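Local coordinates for protein phosphopantothenoylcysteine decarboxylase (Cryptococcus neoformans, PDB 6EOA) that probably decarboxylates phosphopantothenoylcysteine on the route to coenzyme A, as a flavoprotein of the HFCD superfamily that binds FMN, at residues 49-54 with 75-80; 64-69 with 128-133; 190-193 with 197-200. All blocks are in the same frame, centred on the assembly; numbering follows the deposited sequence.

Interaction 1: 49-54 with 75-80; sequences KAPDIV and YFYSQE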
ATOM      1  N   LYS A  49      -8.018   2.359 -23.655  1.00 63.31           N
ATOM      2  CA  LYS A  49      -8.681   1.379 -24.511  1.00 64.20           C
ATOM      3  C   LYS A  49      -9.728   0.538 -23.774  1.00 62.66           C
ATOM      4  O   LYS A  49     -10.382  -0.314 -24.379  1.00 65.92           O
ATOM      5  CB  LYS A  49      -7.644   0.457 -25.157  1.00 66.89           C
ATOM      6  CG  LYS A  49      -6.628   1.199 -26.003  1.00 71.49           C
ATOM      7  CD  LYS A  49      -7.325   1.971 -27.113  1.00 75.61           C
ATOM      8  CE  LYS A  49      -6.333   2.704 -27.995  1.00 79.37           C
ATOM      9  NZ  LYS A  49      -7.031   3.509 -29.032  1.00 82.08           N
ATOM     10  N   ALA A  50      -9.883   0.771 -22.474  1.00 58.83           N
ATOM     11  CA  ALA A  50     -10.896   0.058 -21.691  1.00 55.38           C
ATOM     12  C   ALA A  50     -12.323   0.277 -22.224  1.00 57.40           C
ATOM     13  O   ALA A  50     -13.099  -0.680 -22.293  1.00 60.56           O
ATOM     14  CB  ALA A  50     -10.812   0.457 -20.215  1.00 51.88           C
ATOM     15  N   PRO A  51     -12.682   1.524 -22.605  1.00 55.11           N
ATOM     16  CA  PRO A  51     -14.010   1.693 -23.213  1.00 57.28           C
ATOM     17  C   PRO A  51     -14.210   0.915 -24.521  1.00 60.40           C
ATOM     18  O   PRO A  51     -15.328   0.471 -24.782  1.00 61.26           O
ATOM     19  CB  PRO A  51     -14.082   3.199 -23.472  1.00 57.50           C
ATOM     20  CG  PRO A  51     -13.200   3.789 -22.440  1.00 55.94           C
ATOM     21  CD  PRO A  51     -12.056   2.833 -22.329  1.00 55.00           C
ATOM     22  N   ASP A  52     -13.159   0.753 -25.322  1.00 61.61           N
ATOM     23  CA  ASP A  52     -13.264  -0.011 -26.566  1.00 66.60           C
ATOM     24  C   ASP A  52     -13.522  -1.491 -26.289  1.00 66.86           C
ATOM     25  O   ASP A  52     -14.261  -2.154 -27.021  1.00 69.85           O
ATOM     26  CB  ASP A  52     -11.995   0.151 -27.403  1.00 72.10           C
ATOM     27  CG  ASP A  52     -11.780   1.578 -27.858  1.00 80.35           C
ATOM     28  OD1 ASP A  52     -12.430   1.993 -28.840  1.00 82.86           O
ATOM     29  OD2 ASP A  52     -10.964   2.287 -27.228  1.00 85.25           O
ATOM     30  N   ILE A  53     -12.900  -2.005 -25.233  1.00 65.14           N
ATOM     31  CA  ILE A  53     -13.090  -3.390 -24.823  1.00 63.60           C
ATOM     32  C   ILE A  53     -14.523  -3.616 -24.349  1.00 62.60           C
ATOM     33  O   ILE A  53     -15.187  -4.563 -24.774  1.00 65.53           O
ATOM     34  CB  ILE A  53     -12.105  -3.781 -23.701  1.00 62.85           C
ATOM     35  CG1 ILE A  53     -10.671  -3.819 -24.236  1.00 67.14           C
ATOM     36  CG2 ILE A  53     -12.474  -5.124 -23.110  1.00 61.20           C
ATOM     37  CD1 ILE A  53      -9.619  -4.052 -23.167  1.00 66.08           C
ATOM     38  N   VAL A  54     -14.995  -2.733 -23.475  1.00 60.69           N
ATOM     39  CA  VAL A  54     -16.346  -2.829 -22.938  1.00 60.44           C
ATOM     40  C   VAL A  54     -17.383  -2.754 -24.054  1.00 63.97           C
ATOM     41  O   VAL A  54     -18.341  -3.528 -24.076  1.00 64.99           O
ATOM     42  CB  VAL A  54     -16.617  -1.720 -21.904  1.00 61.43           C
ATOM     43  CG1 VAL A  54     -18.062  -1.772 -21.426  1.00 62.29           C
ATOM     44  CG2 VAL A  54     -15.658  -1.847 -20.731  1.00 58.06           C
ATOM     45  N   TYR A  75      -8.306   7.961 -14.003  1.00 56.05           N
ATOM     46  CA  TYR A  75      -7.688   9.144 -14.594  1.00 59.29           C
ATOM     47  C   TYR A  75      -7.591   9.043 -16.114  1.00 64.20           C
ATOM     48  O   TYR A  75      -7.406  10.050 -16.793  1.00 68.17           O
ATOM     49  CB  TYR A  75      -6.290   9.369 -14.020  1.00 64.44           C
ATOM     50  CG  TYR A  75      -6.267  10.017 -12.657  1.00 71.87           C
ATOM     51  CD1 TYR A  75      -6.308  11.401 -12.526  1.00 77.60           C
ATOM     52  CD2 TYR A  75      -6.184   9.247 -11.498  1.00 72.88           C
ATOM     53  CE1 TYR A  75      -6.279  12.004 -11.277  1.00 81.16           C
ATOM     54  CE2 TYR A  75      -6.150   9.841 -10.244  1.00 77.39           C
ATOM     55  CZ  TYR A  75      -6.201  11.220 -10.141  1.00 81.68           C
ATOM     56  OH  TYR A  75      -6.171  11.818  -8.901  1.00 83.64           O
ATOM     57  N   PHE A  76      -7.708   7.830 -16.647  1.00 63.78           N
ATOM     58  CA  PHE A  76      -7.484   7.619 -18.073  1.00 61.81           C
ATOM     59  C   PHE A  76      -8.788   7.492 -18.858  1.00 64.41           C
ATOM     60  O   PHE A  76      -8.787   7.590 -20.085  1.00 65.52           O
ATOM     61  CB  PHE A  76      -6.613   6.383 -18.294  1.00 60.64           C
ATOM     62  CG  PHE A  76      -5.259   6.476 -17.649  1.00 62.11           C
ATOM     63  CD1 PHE A  76      -4.208   7.104 -18.298  1.00 64.06           C
ATOM     64  CD2 PHE A  76      -5.037   5.940 -16.391  1.00 63.89           C
ATOM     65  CE1 PHE A  76      -2.960   7.195 -17.705  1.00 62.52           C
ATOM     66  CE2 PHE A  76      -3.793   6.029 -15.791  1.00 63.27           C
ATOM     67  CZ  PHE A  76      -2.753   6.658 -16.449  1.00 63.18           C
ATOM     68  N   TYR A  77      -9.898   7.283 -18.154  1.00 62.04           N
ATOM     69  CA  TYR A  77     -11.207   7.218 -18.802  1.00 58.60           C
ATOM     70  C   TYR A  77     -12.340   7.434 -17.802  1.00 60.16           C
ATOM     71  O   TYR A  77     -12.166   7.249 -16.597  1.00 58.01           O
ATOM     72  CB  TYR A  77     -11.389   5.878 -19.527  1.00 55.71           C
ATOM     73  CG  TYR A  77     -11.621   4.688 -18.616  1.00 56.14           C
ATOM     74  CD1 TYR A  77     -12.889   4.132 -18.471  1.00 54.66           C
ATOM     75  CD2 TYR A  77     -10.574   4.123 -17.900  1.00 56.64           C
ATOM     76  CE1 TYR A  77     -13.103   3.044 -17.637  1.00 50.55           C
ATOM     77  CE2 TYR A  77     -10.779   3.036 -17.068  1.00 49.74           C
ATOM     78  CZ  TYR A  77     -12.042   2.504 -16.940  1.00 50.11           C
ATOM     79  OH  TYR A  77     -12.245   1.424 -16.112  1.00 57.03           O
ATOM     80  N   SER A  78     -13.498   7.829 -18.317  1.00 60.88           N
ATOM     81  CA  SER A  78     -14.670   8.088 -17.488  1.00 59.97           C
ATOM     82  C   SER A  78     -15.813   7.135 -17.822  1.00 60.31           C
ATOM     83  O   SER A  78     -15.734   6.364 -18.781  1.00 62.09           O
ATOM     84  CB  SER A  78     -15.134   9.532 -17.665  1.00 61.04           C
ATOM     85  OG  SER A  78     -15.566   9.754 -18.996  1.00 64.84           O
ATOM     86  N   GLN A  79     -16.878   7.197 -17.032  1.00 61.12           N
ATOM     87  CA  GLN A  79     -18.057   6.378 -17.272  1.00 63.33           C
ATOM     88  C   GLN A  79     -18.682   6.736 -18.615  1.00 64.23           C
ATOM     89  O   GLN A  79     -19.210   5.880 -19.323  1.00 63.40           O
ATOM     90  CB  GLN A  79     -19.078   6.559 -16.145  1.00 64.72           C
ATOM     91  CG  GLN A  79     -20.406   5.868 -16.388  1.00 67.02           C
ATOM     92  CD  GLN A  79     -20.296   4.363 -16.296  1.00 68.77           C
ATOM     93  OE1 GLN A  79     -19.835   3.824 -15.288  1.00 70.18           O
ATOM     94  NE2 GLN A  79     -20.714   3.672 -17.349  1.00 67.48           N
ATOM     95  N   GLU A  80     -18.599   8.012 -18.968  1.00 67.22           N
ATOM     96  CA  GLU A  80     -19.235   8.484 -20.183  1.00 75.52           C
ATOM     97  C   GLU A  80     -18.442   8.078 -21.418  1.00 73.86           C
ATOM     98  O   GLU A  80     -19.013   7.915 -22.497  1.00 79.06           O
ATOM     99  CB  GLU A  80     -19.424   9.998 -20.135  1.00 83.33           C
ATOM    100  CG  GLU A  80     -20.779  10.444 -20.673  1.00 93.47           C
ATOM    101  CD  GLU A  80     -21.937   9.670 -20.053  1.00 98.85           C
ATOM    102  OE1 GLU A  80     -21.918   9.426 -18.824  1.00 99.05           O
ATOM    103  OE2 GLU A  80     -22.862   9.297 -20.803  1.00102.18           O
TER
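Tyr77 lays its phenol ring against the first turn of helix 50-59, where Ala50 and Pro51 receive it. Tyr77 buries the largest share of the three, and all three are themselves buried. The methyl of Ala50 comes over one face of the ring: Ala50 CB lies 4.1 Å from the ring centroid and only 13° off the normal, which meets the definition of a CH-pi contact. It is shifted toward the rim, with Ala50 CB 4.1 Å from Tyr77 CZ, near the hydroxyl end. Pro51 meets the other end of the side chain. Pro51 CG is 4.0 Å from Tyr77 CD1 and equally far from Tyr77 CB, so the pyrrolidine approaches the root of the ring at a slant. These two neighbours thus follow the length of the tyrosine from CB to CZ, without a hydrogen bond between the segments. The torsion behind this is chi1 73°, which sets CG of Tyr77 between its backbone N and carbonyl carbon. The buried hydroxyl is satisfied by Thr41 OG1, while Pro51 O takes a hydrogen bond with Ser85 OG of helix 79-89. Next to Tyr77 in the chain, Phe76 touches FMN. The contact packs the loop before helix 79-89 against the first turn of helix 50-59, beside strand 63-69, within the parallel alpha/beta fold of the flavoprotein family and bordering its FMN pocket.

Interaction 2: 64-69 with 128-133; sequences DVQVVA and RRWADL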
ATOM      1  N   ASP A  64     -21.790 -10.718 -21.064  1.00 64.64           N
ATOM      2  CA  ASP A  64     -22.011  -9.518 -20.265  1.00 63.99           C
ATOM      3  C   ASP A  64     -20.708  -9.095 -19.604  1.00 65.22           C
ATOM      4  O   ASP A  64     -19.838  -9.927 -19.340  1.00 64.95           O
ATOM      5  CB  ASP A  64     -23.088  -9.742 -19.203  1.00 62.48           C
ATOM      6  CG  ASP A  64     -24.478  -9.862 -19.800  1.00 67.64           C
ATOM      7  OD1 ASP A  64     -24.717  -9.306 -20.898  1.00 69.88           O
ATOM      8  OD2 ASP A  64     -25.334 -10.515 -19.169  1.00 64.81           O
ATOM      9  N   VAL A  65     -20.571  -7.802 -19.336  1.00 65.62           N
ATOM     10  CA  VAL A  65     -19.345  -7.294 -18.744  1.00 63.59           C
ATOM     11  C   VAL A  65     -19.621  -6.348 -17.582  1.00 61.79           C
ATOM     12  O   VAL A  65     -20.519  -5.506 -17.642  1.00 61.22           O
ATOM     13  CB  VAL A  65     -18.465  -6.579 -19.803  1.00 59.45           C
ATOM     14  CG1 VAL A  65     -19.230  -5.445 -20.475  1.00 63.49           C
ATOM     15  CG2 VAL A  65     -17.173  -6.076 -19.182  1.00 57.86           C
ATOM     16  N   GLN A  66     -18.860  -6.523 -16.508  1.00 58.45           N
ATOM     17  CA  GLN A  66     -18.829  -5.554 -15.428  1.00 59.33           C
ATOM     18  C   GLN A  66     -17.399  -5.046 -15.286  1.00 57.18           C
ATOM     19  O   GLN A  66     -16.443  -5.773 -15.558  1.00 56.80           O
ATOM     20  CB  GLN A  66     -19.334  -6.166 -14.122  1.00 63.15           C
ATOM     21  CG  GLN A  66     -20.844  -6.371 -14.093  1.00 70.34           C
ATOM     22  CD  GLN A  66     -21.607  -5.095 -14.397  1.00 79.97           C
ATOM     23  OE1 GLN A  66     -21.396  -4.062 -13.756  1.00 83.79           O
ATOM     24  NE2 GLN A  66     -22.497  -5.157 -15.382  1.00 84.28           N
ATOM     25  N   VAL A  67     -17.254  -3.794 -14.872  1.00 55.04           N
ATOM     26  CA  VAL A  67     -15.946  -3.156 -14.848  1.00 53.91           C
ATOM     27  C   VAL A  67     -15.530  -2.746 -13.440  1.00 54.84           C
ATOM     28  O   VAL A  67     -16.302  -2.121 -12.713  1.00 55.45           O
ATOM     29  CB  VAL A  67     -15.926  -1.912 -15.753  1.00 51.01           C
ATOM     30  CG1 VAL A  67     -14.565  -1.220 -15.697  1.00 50.06           C
ATOM     31  CG2 VAL A  67     -16.285  -2.296 -17.180  1.00 51.11           C
ATOM     32  N   VAL A  68     -14.306  -3.103 -13.066  1.00 54.25           N
ATOM     33  CA  VAL A  68     -13.710  -2.637 -11.819  1.00 51.94           C
ATOM     34  C   VAL A  68     -12.517  -1.744 -12.117  1.00 51.60           C
ATOM     35  O   VAL A  68     -11.566  -2.166 -12.774  1.00 55.83           O
ATOM     36  CB  VAL A  68     -13.258  -3.806 -10.932  1.00 51.23           C
ATOM     37  CG1 VAL A  68     -12.492  -3.284  -9.713  1.00 48.13           C
ATOM     38  CG2 VAL A  68     -14.459  -4.640 -10.514  1.00 50.04           C
ATOM     39  N   ALA A  69     -12.573  -0.505 -11.645  1.00 52.42           N
ATOM     40  CA  ALA A  69     -11.512   0.453 -11.915  1.00 51.12           C
ATOM     41  C   ALA A  69     -10.759   0.806 -10.642  1.00 52.19           C
ATOM     42  O   ALA A  69     -11.361   1.182  -9.641  1.00 53.60           O
ATOM     43  CB  ALA A  69     -12.083   1.711 -12.553  1.00 49.41           C
ATOM     44  N   ARG A 128     -17.355 -11.619  -7.336  1.00 72.17           N
ATOM     45  CA  ARG A 128     -16.696 -12.918  -7.429  1.00 73.38           C
ATOM     46  C   ARG A 128     -17.675 -14.013  -7.840  1.00 73.33           C
ATOM     47  O   ARG A 128     -17.354 -14.871  -8.663  1.00 75.92           O
ATOM     48  CB  ARG A 128     -16.048 -13.294  -6.101  1.00 77.38           C
ATOM     49  CG  ARG A 128     -15.610 -14.746  -6.052  1.00 84.28           C
ATOM     50  CD  ARG A 128     -15.581 -15.263  -4.637  1.00 86.79           C
ATOM     51  NE  ARG A 128     -16.889 -15.677  -4.146  1.00 89.25           N
ATOM     52  CZ  ARG A 128     -17.150 -15.918  -2.866  1.00 93.20           C
ATOM     53  NH1 ARG A 128     -16.191 -15.772  -1.960  1.00 91.31           N
ATOM     54  NH2 ARG A 128     -18.366 -16.298  -2.489  1.00 97.46           N
ATOM     55  N   ARG A 129     -18.864 -13.983  -7.245  1.00 71.40           N
ATOM     56  CA  ARG A 129     -19.910 -14.954  -7.554  1.00 74.85           C
ATOM     57  C   ARG A 129     -20.360 -14.827  -9.003  1.00 74.19           C
ATOM     58  O   ARG A 129     -20.510 -15.822  -9.715  1.00 75.37           O
ATOM     59  CB  ARG A 129     -21.104 -14.765  -6.616  1.00 77.44           C
ATOM     60  CG  ARG A 129     -20.783 -14.997  -5.149  1.00 82.64           C
ATOM     61  CD  ARG A 129     -21.991 -14.737  -4.257  1.00 85.38           C
ATOM     62  NE  ARG A 129     -21.724 -15.077  -2.862  1.00 87.37           N
ATOM     63  CZ  ARG A 129     -22.378 -14.558  -1.826  1.00 88.25           C
ATOM     64  NH1 ARG A 129     -23.336 -13.662  -2.026  1.00 88.73           N
ATOM     65  NH2 ARG A 129     -22.068 -14.926  -0.589  1.00 87.52           N
ATOM     66  N   TRP A 130     -20.562 -13.582  -9.420  1.00 72.69           N
ATOM     67  CA  TRP A 130     -21.039 -13.235 -10.752  1.00 72.04           C
ATOM     68  C   TRP A 130     -20.082 -13.671 -11.863  1.00 76.13           C
ATOM     69  O   TRP A 130     -20.499 -14.274 -12.855  1.00 77.54           O
ATOM     70  CB  TRP A 130     -21.267 -11.718 -10.822  1.00 67.16           C
ATOM     71  CG  TRP A 130     -21.923 -11.224 -12.078  1.00 66.77           C
ATOM     72  CD1 TRP A 130     -23.262 -11.155 -12.328  1.00 67.74           C
ATOM     73  CD2 TRP A 130     -21.270 -10.700 -13.243  1.00 66.05           C
ATOM     74  NE1 TRP A 130     -23.483 -10.635 -13.581  1.00 68.96           N
ATOM     75  CE2 TRP A 130     -22.277 -10.348 -14.163  1.00 66.72           C
ATOM     76  CE3 TRP A 130     -19.932 -10.504 -13.600  1.00 65.58           C
ATOM     77  CZ2 TRP A 130     -21.988  -9.810 -15.417  1.00 68.13           C
ATOM     78  CZ3 TRP A 130     -19.647  -9.970 -14.845  1.00 64.24           C
ATOM     79  CH2 TRP A 130     -20.670  -9.627 -15.737  1.00 65.93           C
ATOM     80  N   ALA A 131     -18.800 -13.360 -11.683  1.00 75.43           N
ATOM     81  CA  ALA A 131     -17.789 -13.528 -12.728  1.00 73.01           C
ATOM     82  C   ALA A 131     -17.556 -14.976 -13.163  1.00 76.61           C
ATOM     83  O   ALA A 131     -17.403 -15.875 -12.334  1.00 77.82           O
ATOM     84  CB  ALA A 131     -16.475 -12.919 -12.267  1.00 69.79           C
ATOM     85  N   ASP A 132     -17.527 -15.186 -14.476  1.00 75.47           N
ATOM     86  CA  ASP A 132     -17.088 -16.452 -15.056  1.00 73.10           C
ATOM     87  C   ASP A 132     -15.624 -16.331 -15.449  1.00 69.50           C
ATOM     88  O   ASP A 132     -14.914 -17.325 -15.589  1.00 69.08           O
ATOM     89  CB  ASP A 132     -17.935 -16.825 -16.275  1.00 76.63           C
ATOM     90  CG  ASP A 132     -19.379 -17.097 -15.919  1.00 77.81           C
ATOM     91  OD1 ASP A 132     -19.624 -17.674 -14.838  1.00 78.37           O
ATOM     92  OD2 ASP A 132     -20.268 -16.732 -16.716  1.00 79.16           O
ATOM     93  N   LEU A 133     -15.187 -15.089 -15.629  1.00 65.91           N
ATOM     94  CA  LEU A 133     -13.820 -14.790 -16.026  1.00 66.41           C
ATOM     95  C   LEU A 133     -13.427 -13.418 -15.496  1.00 63.89           C
ATOM     96  O   LEU A 133     -14.239 -12.493 -15.482  1.00 62.72           O
ATOM     97  CB  LEU A 133     -13.675 -14.841 -17.551  1.00 69.21           C
ATOM     98  CG  LEU A 133     -12.340 -14.402 -18.164  1.00 72.10           C
ATOM     99  CD1 LEU A 133     -11.205 -15.323 -17.736  1.00 72.88           C
ATOM    100  CD2 LEU A 133     -12.437 -14.334 -19.685  1.00 74.68           C
TER
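Trp130 swings its CG anti to its backbone N (chi1 -173°), which sends the indole from the last turn of helix 123-130 toward strand 63-69. Gln66 answers with a chain bent at chi2 (-54°), so that its aliphatic part, rather than its amide, rests on the indole. Gln66 CG stands 3.8 Å from the centroid of the six-membered ring and 17° off its normal, a CH-pi contact over one face. The methylene is displaced toward the rim, since its closest ring atom is Trp130 CH2 at 3.7 Å from Gln66 CG. Gln66 CB adds to the same patch, 3.9 Å from Trp130 CZ3. The amide plane stands almost perpendicular to the indole plane, so the amide does not lie flat on the ring. Instead the polar end is used away from Trp130: Gln66 OE1 is hydrogen-bonded to Trp106 NE1.

Two residues earlier in the strand, Asp64 meets the indole with its methylene, Asp64 CB lying 3.9 Å from Trp130 CZ2. Its backbone comes as near, with Asp64 O 3.7 Å from Trp130 CH2 at a slant to the ring. No hydrogen bond joins the segments, so the contact rests on CH-pi and van der Waals packing. Around it, Trp130 also packs on Arg36 of strand 35-41, and so spans two adjacent strands. Val65, between Asp64 and Gln66, points to the other face of the sheet, where Val54, Leu57 and Val58 of helix 50-59 lie. Such alternation of strand side chains between helices on both faces is characteristic of a Rossmann-like three-layer alpha/beta/alpha sandwich, with its parallel sheet at the centre.

Interaction 3: 190-193 with 197-200; sequences AVVQ and GYLV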
ATOM      1  N   ALA A 190       6.042 -14.583 -12.126  1.00 72.77           N
ATOM      2  CA  ALA A 190       6.256 -15.963 -11.705  1.00 78.47           C
ATOM      3  C   ALA A 190       5.290 -16.359 -10.592  1.00 81.89           C
ATOM      4  O   ALA A 190       4.646 -17.405 -10.666  1.00 83.79           O
ATOM      5  CB  ALA A 190       7.697 -16.163 -11.252  1.00 77.93           C
ATOM      6  N   VAL A 191       5.201 -15.521  -9.562  1.00 80.37           N
ATOM      7  CA  VAL A 191       4.268 -15.741  -8.461  1.00 79.12           C
ATOM      8  C   VAL A 191       2.830 -15.794  -8.972  1.00 78.04           C
ATOM      9  O   VAL A 191       2.073 -16.709  -8.658  1.00 78.55           O
ATOM     10  CB  VAL A 191       4.392 -14.636  -7.389  1.00 75.13           C
ATOM     11  CG1 VAL A 191       3.224 -14.699  -6.416  1.00 72.85           C
ATOM     12  CG2 VAL A 191       5.715 -14.756  -6.654  1.00 77.00           C
ATOM     13  N   VAL A 192       2.465 -14.808  -9.778  1.00 76.28           N
ATOM     14  CA  VAL A 192       1.123 -14.717 -10.333  1.00 73.34           C
ATOM     15  C   VAL A 192       0.766 -15.938 -11.202  1.00 76.01           C
ATOM     16  O   VAL A 192      -0.376 -16.411 -11.195  1.00 72.90           O
ATOM     17  CB  VAL A 192       0.987 -13.403 -11.137  1.00 70.82           C
ATOM     18  CG1 VAL A 192      -0.104 -13.490 -12.172  1.00 69.31           C
ATOM     19  CG2 VAL A 192       0.745 -12.236 -10.187  1.00 71.40           C
ATOM     20  N   GLN A 193       1.755 -16.473 -11.912  1.00 78.47           N
ATOM     21  CA  GLN A 193       1.524 -17.577 -12.847  1.00 83.10           C
ATOM     22  C   GLN A 193       1.527 -18.953 -12.186  1.00 83.18           C
ATOM     23  O   GLN A 193       0.553 -19.693 -12.257  1.00 77.83           O
ATOM     24  CB  GLN A 193       2.577 -17.554 -13.958  1.00 86.94           C
ATOM     25  CG  GLN A 193       2.030 -17.154 -15.308  1.00 92.52           C
ATOM     26  CD  GLN A 193       3.114 -17.002 -16.359  1.00 97.59           C
ATOM     27  OE1 GLN A 193       4.084 -16.264 -16.168  1.00 98.68           O
ATOM     28  NE2 GLN A 193       2.965 -17.717 -17.470  1.00 98.56           N
ATOM     29  N   GLY A 197      -1.983 -19.376 -10.621  1.00 70.85           N
ATOM     30  CA  GLY A 197      -2.601 -19.976 -11.789  1.00 71.57           C
ATOM     31  C   GLY A 197      -3.210 -18.963 -12.739  1.00 70.14           C
ATOM     32  O   GLY A 197      -4.027 -19.317 -13.586  1.00 68.51           O
ATOM     33  N   TYR A 198      -2.821 -17.700 -12.603  1.00 69.58           N
ATOM     34  CA  TYR A 198      -3.306 -16.669 -13.516  1.00 72.26           C
ATOM     35  C   TYR A 198      -2.672 -16.845 -14.895  1.00 73.08           C
ATOM     36  O   TYR A 198      -1.518 -17.258 -15.010  1.00 71.73           O
ATOM     37  CB  TYR A 198      -3.004 -15.259 -12.994  1.00 72.46           C
ATOM     38  CG  TYR A 198      -3.719 -14.840 -11.721  1.00 74.82           C
ATOM     39  CD1 TYR A 198      -4.486 -15.741 -10.990  1.00 78.04           C
ATOM     40  CD2 TYR A 198      -3.629 -13.530 -11.259  1.00 73.72           C
ATOM     41  CE1 TYR A 198      -5.133 -15.351  -9.828  1.00 78.08           C
ATOM     42  CE2 TYR A 198      -4.275 -13.130 -10.101  1.00 74.29           C
ATOM     43  CZ  TYR A 198      -5.025 -14.045  -9.389  1.00 76.41           C
ATOM     44  OH  TYR A 198      -5.673 -13.656  -8.240  1.00 76.14           O
ATOM     45  N   LEU A 199      -3.429 -16.525 -15.939  1.00 75.22           N
ATOM     46  CA  LEU A 199      -2.902 -16.548 -17.298  1.00 77.29           C
ATOM     47  C   LEU A 199      -2.372 -15.175 -17.679  1.00 77.74           C
ATOM     48  O   LEU A 199      -3.040 -14.163 -17.467  1.00 77.63           O
ATOM     49  CB  LEU A 199      -3.978 -16.990 -18.287  1.00 75.06           C
ATOM     50  CG  LEU A 199      -4.418 -18.447 -18.204  1.00 79.72           C
ATOM     51  CD1 LEU A 199      -5.480 -18.716 -19.250  1.00 83.45           C
ATOM     52  CD2 LEU A 199      -3.232 -19.383 -18.385  1.00 82.08           C
ATOM     53  N   VAL A 200      -1.170 -15.140 -18.241  1.00 77.86           N
ATOM     54  CA  VAL A 200      -0.558 -13.870 -18.602  1.00 78.69           C
ATOM     55  C   VAL A 200      -0.541 -13.668 -20.104  1.00 82.92           C
ATOM     56  O   VAL A 200       0.205 -14.331 -20.822  1.00 87.05           O
ATOM     57  CB  VAL A 200       0.890 -13.758 -18.076  1.00 78.54           C
ATOM     58  CG1 VAL A 200       1.483 -12.399 -18.439  1.00 77.78           C
ATOM     59  CG2 VAL A 200       0.928 -13.975 -16.579  1.00 77.47           C
TER
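Val192 O accepts the backbone N-H of Tyr198, 3.1 Å from Val192 O to Tyr198 N. Beside it, Gly197 N reaches Gln193 O at 3.0 Å, but the bent approach makes this bond weak. Two successive carbonyls of the last turns of helix 183-195 thus turn to two successive amides of the departing chain. Side chains meet beside these bonds. Val192 CG1 lies 3.5 Å from Tyr198 CB and 3.6 Å from Tyr198 CD2, the two side chains crossing at about a right angle. On the more exposed side, Gln193 CG touches Val200 CG2 at 3.6 Å, and its aliphatic portion runs across the valine branch.

The turn at Gly197, the first residue to leave helical geometry, is consistent with this placement. Its positive phi (74°) is one that glycine adopts easily, and the backbone is redirected there so that Tyr198 and Val200 fold back beside the helix they have just left. A wider pi-type turn at 191-193 marks the helix here.

Farther out, Val192 packs on Leu144 and Ile147 of helix 141-149, and Tyr198 rests on Ile147 as well as on Val169 and Val171 of strand 169-173. Leu199 is hydrogen-bonded through its backbone to Val169 and Val171, which pairs strand 199-200 with strand 169-173; within this chain it is an outermost strand, reached by a short turn from helix 183-195.

In the fold
Interactions 1 and 2 adjoin, their centres 16 Å apart, because Val54 and Tyr77 of interaction 1 pack on strand 63-69 of interaction 2: Tyr77 OH lies 3.5 Å from Val67 CG1, and Val54 CG2 lies 3.6 Å from Val67 CG2. Interaction 1 packs on one face of that strand and interaction 2 on the other. Interaction 3 stands across the chain's centre from interaction 1, at about 25 Å between centres, and at about 19 Å from interaction 2, with which it shares the sheet but no touching atoms. Interaction 1 alone includes a residue of the FMN pocket, Phe76. Tyr77's side chain is about 10 Å from a bound FMN, while Val192 of interaction 3 is about 13 Å from one.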